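Local coordinates for protein peptidyl-tRNA hydrolase (Thermoplasma acidophilum, PDB 1RLK) that probably hydrolyses the ester bond of peptidyl-tRNAs that drop off the ribosome during protein synthesis, releasing an N-acyl amino acid and free tRNA, at residues Val81-Tyr86 against Pro91-Cys96; Arg34-Lys37 against Val42-Glu45; Met70-Ser73 against Val77-Ile80; Leu61-Glu66 against Gly112-Leu117. All coordinates share one frame; numbering follows the deposited sequence.

Contact 1: residues Val81-Tyr86 against Pro91-Cys96. With SO4 (sulfate ion), chain B.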
loop_
_atom_site.group_PDB
_atom_site.type_symbol
_atom_site.label_atom_id
_atom_site.label_comp_id
_atom_site.label_asym_id
_atom_site.label_seq_id
_atom_site.Cartn_x
_atom_site.Cartn_y
_atom_site.Cartn_z
ATOM N N VAL A 81 0.118 -5.669 4.498
ATOM C CA VAL A 81 -1.064 -5.770 5.315
ATOM C C VAL A 81 -1.509 -7.216 5.343
ATOM O O VAL A 81 -1.547 -7.880 4.309
ATOM C CB VAL A 81 -2.183 -4.849 4.774
ATOM C CG1 VAL A 81 -3.538 -5.210 5.388
ATOM C CG2 VAL A 81 -1.825 -3.399 5.049
ATOM N N GLN A 82 -1.849 -7.682 6.530
ATOM C CA GLN A 82 -2.360 -9.032 6.745
ATOM C C GLN A 82 -3.712 -8.950 7.441
ATOM O O GLN A 82 -3.858 -8.180 8.382
ATOM C CB GLN A 82 -1.382 -9.843 7.619
ATOM C CG GLN A 82 -0.002 -10.040 6.978
ATOM C CD GLN A 82 1.026 -10.724 7.892
ATOM O OE1 GLN A 82 0.937 -11.926 8.159
ATOM N NE2 GLN A 82 2.009 -9.968 8.332
ATOM N N ASP A 83 -4.686 -9.743 6.993
ATOM C CA ASP A 83 -5.982 -9.799 7.655
ATOM C C ASP A 83 -5.904 -10.637 8.933
ATOM O O ASP A 83 -4.811 -11.018 9.359
ATOM C CB ASP A 83 -7.115 -10.247 6.688
ATOM C CG ASP A 83 -7.029 -11.706 6.252
ATOM O OD1 ASP A 83 -6.288 -12.519 6.847
ATOM O OD2 ASP A 83 -7.711 -12.131 5.298
ATOM N N ARG A 84 -7.050 -10.890 9.558
ATOM C CA ARG A 84 -7.088 -11.672 10.796
ATOM C C ARG A 84 -6.911 -13.150 10.447
ATOM O O ARG A 84 -7.210 -13.587 9.342
ATOM C CB ARG A 84 -8.381 -11.415 11.614
ATOM C CG ARG A 84 -9.720 -11.845 10.968
ATOM C CD ARG A 84 -11.020 -11.267 11.645
ATOM N NE ARG A 84 -11.640 -10.156 10.892
ATOM C CZ ARG A 84 -12.953 -9.876 10.847
ATOM N NH1 ARG A 84 -13.847 -10.567 11.549
ATOM N NH2 ARG A 84 -13.377 -8.851 10.115
ATOM N N GLY A 85 -6.389 -13.921 11.378
ATOM C CA GLY A 85 -6.171 -15.331 11.123
ATOM C C GLY A 85 -7.456 -16.141 11.097
ATOM O O GLY A 85 -8.556 -15.613 11.311
ATOM N N TYR A 86 -7.308 -17.426 10.802
ATOM C CA TYR A 86 -8.278 -18.419 11.250
ATOM C C TYR A 86 -7.994 -18.695 12.732
ATOM O O TYR A 86 -8.856 -19.197 13.457
ATOM C CB TYR A 86 -8.180 -19.702 10.420
ATOM C CG TYR A 86 -8.702 -19.558 9.005
ATOM C CD1 TYR A 86 -7.827 -19.384 7.933
ATOM C CD2 TYR A 86 -10.069 -19.596 8.735
ATOM C CE1 TYR A 86 -8.295 -19.253 6.632
ATOM C CE2 TYR A 86 -10.552 -19.464 7.434
ATOM C CZ TYR A 86 -9.660 -19.294 6.386
ATOM O OH TYR A 86 -10.118 -19.171 5.087
ATOM N N PRO A 91 -0.637 -14.573 12.792
ATOM C CA PRO A 91 -0.884 -13.524 11.794
ATOM C C PRO A 91 -1.626 -14.110 10.614
ATOM O O PRO A 91 -1.509 -15.313 10.408
ATOM C CB PRO A 91 0.522 -13.106 11.385
ATOM C CG PRO A 91 1.312 -14.346 11.545
ATOM C CD PRO A 91 0.777 -14.980 12.805
ATOM N N GLY A 92 -2.384 -13.296 9.881
ATOM C CA GLY A 92 -3.255 -13.784 8.820
ATOM C C GLY A 92 -2.627 -13.684 7.444
ATOM O O GLY A 92 -1.422 -13.539 7.316
ATOM N N THR A 93 -3.453 -13.779 6.411
ATOM C CA THR A 93 -2.976 -13.719 5.028
ATOM C C THR A 93 -2.587 -12.315 4.606
ATOM O O THR A 93 -3.250 -11.347 4.999
ATOM C CB THR A 93 -4.062 -14.210 4.095
ATOM O OG1 THR A 93 -4.451 -15.525 4.482
ATOM C CG2 THR A 93 -3.533 -14.355 2.685
ATOM N N ILE A 94 -1.521 -12.220 3.801
ATOM C CA ILE A 94 -1.080 -10.962 3.195
ATOM C C ILE A 94 -2.055 -10.605 2.076
ATOM O O ILE A 94 -2.219 -11.384 1.139
ATOM C CB ILE A 94 0.358 -11.078 2.647
ATOM C CG1 ILE A 94 1.354 -11.207 3.803
ATOM C CG2 ILE A 94 0.695 -9.882 1.794
ATOM C CD1 ILE A 94 2.785 -11.464 3.387
ATOM N N THR A 95 -2.698 -9.438 2.197
ATOM C CA THR A 95 -3.763 -8.996 1.284
ATOM C C THR A 95 -3.313 -7.902 0.332
ATOM O O THR A 95 -3.778 -7.840 -0.796
ATOM C CB THR A 95 -4.989 -8.468 2.082
ATOM O OG1 THR A 95 -4.592 -7.468 3.043
ATOM C CG2 THR A 95 -5.596 -9.563 2.905
ATOM N N CYS A 96 -2.455 -7.011 0.799
ATOM C CA CYS A 96 -2.057 -5.850 0.030
ATOM C C CYS A 96 -0.814 -5.202 0.599
ATOM O O CYS A 96 -0.318 -5.609 1.647
ATOM C CB CYS A 96 -3.215 -4.845 -0.020
ATOM S SG CYS A 96 -3.647 -4.131 1.579
HETATM S S SO4 B . -9.679 -8.072 8.784
HETATM O O1 SO4 B . -8.287 -7.620 8.856
HETATM O O2 SO4 B . -10.212 -7.833 7.449
HETATM O O3 SO4 B . -9.789 -9.509 8.999
HETATM O O4 SO4 B . -10.474 -7.337 9.769
#
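Val-81 and Cys-96 form an antiparallel hydrogen-bonded pair, while Gln-82 faces Ile-94 in a non-hydrogen-bonded pair, a register shift of one that marks a beta bulge. Val-81 N donates to Cys-96 O at 2.9 Å, and Thr-95 N donates in turn to Val-81 O. Beyond the bulge Asp-83 N reaches Thr-93 O, and Gly-92 CA comes within 3.2 Å of Asp-83 O in a CA-H...O contact. These are the neighbouring ends of the hairpin of strands 78-82 and 94-103 in the mixed sheet of this PTH2-family protein. Asp-83 CG stands between the backbone N and the carbonyl carbon (chi1 69°), which brings OD1 to Thr-93 N at 3.1 Å; the N-H arrives from above the carboxylate plane, while OD2 is salt-bridged to Lys-19. On the side facing helix 17-38, Val-81 CB lies 3.6 Å from Cys-96 SG, and Thr-95 OG1, hydrogen-bonded to Gln-23, sits beside Val-81 CG1. On the other face Gln-82 CG rests against Ile-94 CG1 at 3.6 Å. Arg-84 curls round a sulfate, probably from the crystallisation liquor: its backbone N and its NE, the latter at 2.7 Å, both donate to sulfate O3, and NH2 reaches O4.

Contact 2: residues Arg34-Lys37 against Val42-Glu45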
loop_
_atom_site.group_PDB
_atom_site.type_symbol
_atom_site.label_atom_id
_atom_site.label_comp_id
_atom_site.label_asym_id
_atom_site.label_seq_id
_atom_site.Cartn_x
_atom_site.Cartn_y
_atom_site.Cartn_z
ATOM N N ARG A 34 2.967 6.360 9.944
ATOM C CA ARG A 34 4.424 6.249 9.892
ATOM C C ARG A 34 5.044 7.455 9.162
ATOM O O ARG A 34 6.036 8.034 9.616
ATOM C CB ARG A 34 4.830 4.935 9.226
ATOM C CG ARG A 34 6.336 4.788 9.019
ATOM C CD ARG A 34 6.808 3.391 8.720
ATOM N NE ARG A 34 6.181 2.382 9.580
ATOM C CZ ARG A 34 5.565 1.276 9.153
ATOM N NH1 ARG A 34 5.463 0.997 7.845
ATOM N NH2 ARG A 34 5.028 0.445 10.046
ATOM N N SER A 35 4.435 7.859 8.047
ATOM C CA SER A 35 4.975 8.955 7.240
ATOM C C SER A 35 4.868 10.280 7.980
ATOM O O SER A 35 5.717 11.157 7.833
ATOM C CB SER A 35 4.281 9.037 5.887
ATOM O OG SER A 35 4.610 7.916 5.085
ATOM N N MET A 36 3.833 10.416 8.797
ATOM C CA MET A 36 3.670 11.594 9.645
ATOM C C MET A 36 4.818 11.709 10.653
ATOM O O MET A 36 5.253 12.811 10.988
ATOM C CB MET A 36 2.328 11.520 10.379
ATOM C CG MET A 36 1.885 12.817 11.016
ATOM S SD MET A 36 0.223 12.770 11.774
ATOM C CE MET A 36 -0.089 11.044 11.903
ATOM N N LYS A 37 5.294 10.564 11.122
ATOM C CA LYS A 37 6.404 10.500 12.071
ATOM C C LYS A 37 7.775 10.781 11.419
ATOM O O LYS A 37 8.510 11.664 11.872
ATOM C CB LYS A 37 6.417 9.134 12.779
ATOM C CG LYS A 37 5.213 8.902 13.698
ATOM C CD LYS A 37 5.347 7.606 14.535
ATOM C CE LYS A 37 4.047 7.220 15.257
ATOM N NZ LYS A 37 3.828 5.727 15.289
ATOM N N VAL A 42 6.473 15.628 3.658
ATOM C CA VAL A 42 5.847 14.935 2.537
ATOM C C VAL A 42 4.432 14.439 2.895
ATOM O O VAL A 42 3.533 14.455 2.061
ATOM C CB VAL A 42 6.699 13.750 2.077
ATOM C CG1 VAL A 42 5.936 12.888 1.064
ATOM C CG2 VAL A 42 8.023 14.254 1.493
ATOM N N PHE A 43 4.254 13.991 4.125
ATOM C CA PHE A 43 2.938 13.607 4.595
ATOM C C PHE A 43 1.999 14.799 4.572
ATOM O O PHE A 43 0.881 14.690 4.092
ATOM C CB PHE A 43 2.987 13.020 6.002
ATOM C CG PHE A 43 1.664 13.049 6.693
ATOM C CD1 PHE A 43 0.741 12.036 6.485
ATOM C CD2 PHE A 43 1.327 14.108 7.527
ATOM C CE1 PHE A 43 -0.491 12.072 7.105
ATOM C CE2 PHE A 43 0.102 14.150 8.149
ATOM C CZ PHE A 43 -0.813 13.123 7.937
ATOM N N ASN A 44 2.458 15.927 5.108
ATOM C CA ASN A 44 1.662 17.150 5.160
ATOM C C ASN A 44 1.226 17.646 3.786
ATOM O O ASN A 44 0.083 18.055 3.610
ATOM C CB ASN A 44 2.449 18.259 5.860
ATOM C CG ASN A 44 2.363 18.178 7.372
ATOM O OD1 ASN A 44 1.426 17.611 7.927
ATOM N ND2 ASN A 44 3.341 18.776 8.046
ATOM N N GLU A 45 2.132 17.608 2.814
ATOM C CA GLU A 45 1.814 18.067 1.472
ATOM C C GLU A 45 0.768 17.165 0.838
ATOM O O GLU A 45 -0.238 17.645 0.332
ATOM C CB GLU A 45 3.067 18.101 0.603
ATOM C CG GLU A 45 2.811 18.586 -0.820
ATOM C CD GLU A 45 4.058 18.594 -1.674
ATOM O OE1 GLU A 45 5.170 18.784 -1.135
ATOM O OE2 GLU A 45 3.924 18.406 -2.893
#
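Met-36 lies flat over one face of the Phe-43 ring, the two side chains running alongside each other in the same direction. Its CB stands almost exactly above the ring centre, 3.9 Å from the centroid and 8° off the ring normal, a CH-pi contact over the face. From there the chain travels outward across the ring: Met-36 CG approaches Phe-43 CE2 to 3.6 Å, and SD settles beyond it toward CE2 and CZ. CB and CG thus make the CH-pi and apolar contact; the sulfur, oblique to the Phe-43 ring and 4.5 Å from its centroid, adds a Met-aromatic contact. With CG of Met-36 anti to its backbone nitrogen (chi1 -166°) and the next torsion extended as well, the chain keeps to the ring as far as the sulfur; the bend comes only at the methyl. The pair joins the C-terminal part of helix 17-38 to the short helix 40-48 that follows it after a single residue, and within 34-37 and 42-45 the backbones are nearest at Met-36 and Phe-43, CA to CA 5.5 Å. At the root of the aromatic side chain, Phe-43 CB sits 3.8 Å from the carbonyl oxygen Ser-35 O and also near Ser-35 CB. The hydroxyl of Ser-35 turns elsewhere: it hydrogen-bonds to Cys-31 O one turn back along its own helix, with a weak second bond to Gly-100 O in strand 94-103.

Contact 3: residues Met70-Ser73 against Val77-Ile80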
loop_
_atom_site.group_PDB
_atom_site.type_symbol
_atom_site.label_atom_id
_atom_site.label_comp_id
_atom_site.label_asym_id
_atom_site.label_seq_id
_atom_site.Cartn_x
_atom_site.Cartn_y
_atom_site.Cartn_z
ATOM N N MET A 70 11.370 -3.422 -4.087
ATOM C CA MET A 70 11.691 -2.157 -4.749
ATOM C C MET A 70 11.505 -0.967 -3.837
ATOM O O MET A 70 12.327 -0.069 -3.820
ATOM C CB MET A 70 10.838 -1.981 -6.002
ATOM C CG MET A 70 11.028 -3.074 -7.011
ATOM S SD MET A 70 10.570 -2.506 -8.627
ATOM C CE MET A 70 9.916 -3.869 -9.262
ATOM N N ALA A 71 10.426 -0.962 -3.064
ATOM C CA ALA A 71 10.168 0.131 -2.146
ATOM C C ALA A 71 11.282 0.275 -1.119
ATOM O O ALA A 71 11.751 1.369 -0.867
ATOM C CB ALA A 71 8.815 -0.073 -1.434
ATOM N N ASP A 72 11.693 -0.826 -0.501
ATOM C CA ASP A 72 12.782 -0.771 0.480
ATOM C C ASP A 72 14.058 -0.241 -0.177
ATOM O O ASP A 72 14.716 0.630 0.369
ATOM C CB ASP A 72 13.064 -2.147 1.122
ATOM C CG ASP A 72 11.977 -2.588 2.095
ATOM O OD1 ASP A 72 11.390 -1.714 2.757
ATOM O OD2 ASP A 72 11.644 -3.788 2.253
ATOM N N SER A 73 14.369 -0.736 -1.364
ATOM C CA SER A 73 15.575 -0.310 -2.088
ATOM C C SER A 73 15.600 1.208 -2.316
ATOM O O SER A 73 16.657 1.848 -2.242
ATOM C CB SER A 73 15.650 -1.047 -3.421
ATOM O OG SER A 73 16.985 -1.329 -3.787
ATOM N N VAL A 77 8.465 4.459 2.243
ATOM C CA VAL A 77 7.589 3.903 3.281
ATOM C C VAL A 77 6.633 2.903 2.673
ATOM O O VAL A 77 5.992 3.173 1.649
ATOM C CB VAL A 77 6.777 5.014 3.996
ATOM C CG1 VAL A 77 5.693 4.401 4.911
ATOM C CG2 VAL A 77 7.708 5.934 4.775
ATOM N N ASN A 78 6.528 1.734 3.297
ATOM C CA ASN A 78 5.623 0.695 2.826
ATOM C C ASN A 78 5.154 -0.201 3.947
ATOM O O ASN A 78 5.869 -0.384 4.945
ATOM C CB ASN A 78 6.297 -0.138 1.736
ATOM C CG ASN A 78 7.482 -0.948 2.262
ATOM O OD1 ASN A 78 7.330 -2.120 2.606
ATOM N ND2 ASN A 78 8.665 -0.322 2.318
ATOM N N GLU A 79 3.962 -0.765 3.793
ATOM C CA GLU A 79 3.413 -1.662 4.796
ATOM C C GLU A 79 2.685 -2.796 4.126
ATOM O O GLU A 79 1.710 -2.574 3.393
ATOM C CB GLU A 79 2.445 -0.911 5.712
ATOM C CG GLU A 79 1.845 -1.771 6.809
ATOM C CD GLU A 79 2.812 -2.085 7.946
ATOM O OE1 GLU A 79 3.951 -1.522 8.005
ATOM O OE2 GLU A 79 2.393 -2.883 8.800
ATOM N N ILE A 80 3.165 -4.015 4.366
ATOM C CA ILE A 80 2.450 -5.214 4.017
ATOM C C ILE A 80 1.311 -5.413 5.018
ATOM O O ILE A 80 1.517 -5.345 6.229
ATOM C CB ILE A 80 3.408 -6.424 4.009
ATOM C CG1 ILE A 80 4.229 -6.397 2.719
ATOM C CG2 ILE A 80 2.637 -7.738 4.139
ATOM C CD1 ILE A 80 5.377 -7.366 2.694
#
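Asn-78 and Asp-72 meet through one side-chain hydrogen bond, in which ND2 of the amide donates to OD1 of the carboxylate at 3.1 Å. The N-H points nearly straight at its acceptor (163°), and OD1 lies close to the amide plane. At the carboxylate the approach is different: the nitrogen comes from above the carboxylate plane, and the two flat groups are turned 60° against each other. Next to this bond the methyl of Ala-71 packs against the same side chain, its CB 3.8 Å from Asn-78 ND2 and 4.0 Å from Asn-78 CB.

The amide reaches the helix because its CG stands between the backbone nitrogen and the carbonyl carbon (chi1 66°). Its rotation is fixed by more than Asp-72: ND2 also donates to Ile-76 O, while OD1 accepts a hydrogen bond from Lys-68. The ammonium of that lysine, which lies one helical turn before Asp-72 and outside both segments, forms a salt bridge with Asp-72 OD2 as well, so it ties acid and amide together from the other end. The positive charge would be expected to keep Asp-72 ionised. Further inward, Ala-71 and Asn-78 both rest on Leu-99 of strand 94-103, which sets the helix and the edge strand on a common floor.

Helix 61-74 thus turns back into strand 78-82 through a short loop flanked by the joined side chains of Asp-72 and Asn-78, the second half of a beta-alpha-beta crossover from strand 53-58 to the parallel strand 78-82.

Contact 4: residues Leu61-Glu66 against Gly112-Leu117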
loop_
_atom_site.group_PDB
_atom_site.type_symbol
_atom_site.label_atom_id
_atom_site.label_comp_id
_atom_site.label_asym_id
_atom_site.label_seq_id
_atom_site.Cartn_x
_atom_site.Cartn_y
_atom_site.Cartn_z
ATOM N N LEU A 61 1.082 -13.159 -4.460
ATOM C CA LEU A 61 1.974 -12.781 -3.386
ATOM C C LEU A 61 3.329 -12.371 -3.906
ATOM O O LEU A 61 3.919 -11.411 -3.433
ATOM C CB LEU A 61 2.099 -13.949 -2.391
ATOM C CG LEU A 61 2.835 -13.597 -1.101
ATOM C CD1 LEU A 61 2.214 -12.368 -0.461
ATOM C CD2 LEU A 61 2.765 -14.804 -0.164
ATOM N N ASP A 62 3.833 -13.085 -4.906
ATOM C CA ASP A 62 5.127 -12.727 -5.489
ATOM C C ASP A 62 5.185 -11.270 -5.937
ATOM O O ASP A 62 6.186 -10.584 -5.718
ATOM C CB ASP A 62 5.469 -13.665 -6.654
ATOM C CG ASP A 62 5.921 -15.038 -6.177
ATOM O OD1 ASP A 62 6.838 -15.097 -5.314
ATOM O OD2 ASP A 62 5.402 -16.105 -6.598
ATOM N N GLU A 63 4.112 -10.772 -6.531
ATOM C CA GLU A 63 4.096 -9.368 -6.963
ATOM C C GLU A 63 4.140 -8.435 -5.765
ATOM O O GLU A 63 4.875 -7.466 -5.773
ATOM C CB GLU A 63 2.863 -9.043 -7.817
ATOM C CG GLU A 63 2.652 -9.925 -9.042
ATOM C CD GLU A 63 3.793 -9.864 -10.034
ATOM O OE1 GLU A 63 4.515 -8.844 -10.075
ATOM O OE2 GLU A 63 3.964 -10.861 -10.781
ATOM N N ILE A 64 3.347 -8.729 -4.736
ATOM C CA ILE A 64 3.444 -7.991 -3.461
ATOM C C ILE A 64 4.893 -7.907 -2.965
ATOM O O ILE A 64 5.370 -6.843 -2.587
ATOM C CB ILE A 64 2.563 -8.664 -2.372
ATOM C CG1 ILE A 64 1.086 -8.633 -2.755
ATOM C CG2 ILE A 64 2.757 -7.993 -1.012
ATOM C CD1 ILE A 64 0.467 -7.239 -2.732
ATOM N N MET A 65 5.598 -9.034 -2.980
ATOM C CA MET A 65 6.954 -9.086 -2.425
ATOM C C MET A 65 7.981 -8.377 -3.326
ATOM O O MET A 65 8.984 -7.820 -2.852
ATOM C CB MET A 65 7.346 -10.550 -2.171
ATOM C CG MET A 65 6.436 -11.267 -1.159
ATOM S SD MET A 65 6.170 -10.306 0.355
ATOM C CE MET A 65 7.764 -10.109 0.920
ATOM N N GLU A 66 7.701 -8.338 -4.623
ATOM C CA GLU A 66 8.539 -7.603 -5.565
ATOM C C GLU A 66 8.427 -6.103 -5.326
ATOM O O GLU A 66 9.410 -5.395 -5.353
ATOM C CB GLU A 66 8.104 -7.934 -6.998
ATOM C CG GLU A 66 8.961 -7.295 -8.067
ATOM C CD GLU A 66 10.371 -7.851 -8.081
ATOM O OE1 GLU A 66 10.582 -8.995 -7.605
ATOM O OE2 GLU A 66 11.268 -7.136 -8.576
ATOM N N GLY A 112 3.611 1.236 -11.587
ATOM C CA GLY A 112 2.990 1.705 -12.823
ATOM C C GLY A 112 2.538 0.621 -13.777
ATOM O O GLY A 112 1.607 0.814 -14.560
ATOM N N LYS A 113 3.176 -0.541 -13.670
ATOM C CA LYS A 113 2.967 -1.676 -14.574
ATOM C C LYS A 113 1.671 -2.406 -14.282
ATOM O O LYS A 113 1.115 -3.109 -15.152
ATOM C CB LYS A 113 4.161 -2.647 -14.483
ATOM C CG LYS A 113 4.860 -2.733 -13.082
ATOM C CD LYS A 113 5.808 -1.558 -12.691
ATOM C CE LYS A 113 6.233 -0.621 -13.840
ATOM N NZ LYS A 113 6.654 0.698 -13.306
ATOM N N TYR A 114 1.156 -2.229 -13.066
ATOM C CA TYR A 114 -0.013 -2.977 -12.624
ATOM C C TYR A 114 -1.312 -2.279 -13.022
ATOM O O TYR A 114 -1.368 -1.058 -13.038
ATOM C CB TYR A 114 0.042 -3.153 -11.095
ATOM C CG TYR A 114 1.279 -3.892 -10.647
ATOM C CD1 TYR A 114 1.425 -5.254 -10.892
ATOM C CD2 TYR A 114 2.314 -3.229 -10.020
ATOM C CE1 TYR A 114 2.564 -5.939 -10.495
ATOM C CE2 TYR A 114 3.468 -3.907 -9.619
ATOM C CZ TYR A 114 3.581 -5.267 -9.858
ATOM O OH TYR A 114 4.730 -5.954 -9.475
ATOM N N LYS A 115 -2.336 -3.074 -13.318
ATOM C CA LYS A 115 -3.681 -2.586 -13.623
ATOM C C LYS A 115 -4.375 -1.918 -12.437
ATOM O O LYS A 115 -4.340 -2.436 -11.310
ATOM C CB LYS A 115 -4.556 -3.747 -14.062
ATOM C CG LYS A 115 -4.098 -4.431 -15.325
ATOM C CD LYS A 115 -5.231 -5.206 -15.969
ATOM C CE LYS A 115 -4.712 -6.151 -17.053
ATOM N NZ LYS A 115 -5.754 -7.115 -17.489
ATOM N N LEU A 116 -5.049 -0.796 -12.689
ATOM C CA LEU A 116 -5.870 -0.172 -11.663
ATOM C C LEU A 116 -6.943 -1.161 -11.216
ATOM O O LEU A 116 -7.473 -1.949 -12.023
ATOM C CB LEU A 116 -6.516 1.122 -12.164
ATOM C CG LEU A 116 -5.589 2.281 -12.514
ATOM C CD1 LEU A 116 -6.364 3.456 -13.094
ATOM C CD2 LEU A 116 -4.813 2.734 -11.298
ATOM N N LEU A 117 -7.250 -1.136 -9.921
ATOM C CA LEU A 117 -8.315 -1.967 -9.386
ATOM C C LEU A 117 -9.617 -1.450 -9.960
ATOM O O LEU A 117 -10.455 -2.242 -10.349
ATOM C CB LEU A 117 -8.358 -1.939 -7.845
ATOM C CG LEU A 117 -9.539 -2.705 -7.218
ATOM C CD1 LEU A 117 -9.363 -4.221 -7.384
ATOM C CD2 LEU A 117 -9.724 -2.373 -5.754
ATOM O OXT LEU A 117 -9.835 -0.241 -10.053
#
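The Tyr-114 hydroxyl donates a hydrogen bond to Glu-63, OH to OE1 at 3.0 Å, linking the C-terminal tail to helix 61-74. Neither backbone comes near the other, since the CA atoms of Glu-63 and Tyr-114 are 9.5 Å apart; the gap is spanned by the side chains. On the tyrosine side CG is placed anti to the carbonyl carbon (chi1 -60°), which carries the ring away from the tail and toward the helix. Glu-63 begins with the same first torsion, but its chain bends at the second (chi2 -60°), which brings OE1 to the tyrosine hydroxyl. Glu-63 CB comes near as well, 4.0 Å from Tyr-114 OH, and Glu-63 OE1 is 3.5 Å from Tyr-114 CE1. OE1 lies in the plane of the ring, at its edge, whereas the carboxylate as a whole is inclined 65° to it. The lone pair used is the anti one, directed away from OE2.

Tyr-114 also packs on Val-56 and Val-58 of strand 53-58, and Glu-63 touches Val-58, so the bond bridges over the edge strand. Lys-115 and Leu-117 continue along that strand by backbone hydrogen bonds. Because a neutral phenol donates to what is probably a charged carboxylate, the bond should be stronger than one between two neutral groups and would stabilise Glu-63 in its ionised form.

Contact 2 comes first along the chain, followed by contact 3 and then contact 1, both of the latter nested inside the long loop that contact 4 closes. Strand 78-82 serves contacts 3 and 1, whose centres are 18 Å apart, and helix 61-74 serves contacts 3 and 4, 13 Å apart. Ile-94 of contact 1 meets Ile-80 of contact 3 and Leu-61 and Ile-64 of contact 4, joining these three in the packing between helix and sheet. Contact 2 lies across the chain's centre from contact 4, and reaches contact 3 through the Arg-34 to Glu-79 salt bridge. Helices 17-38 and 61-74 are thereby tied to one edge strand in this compact single-domain protein.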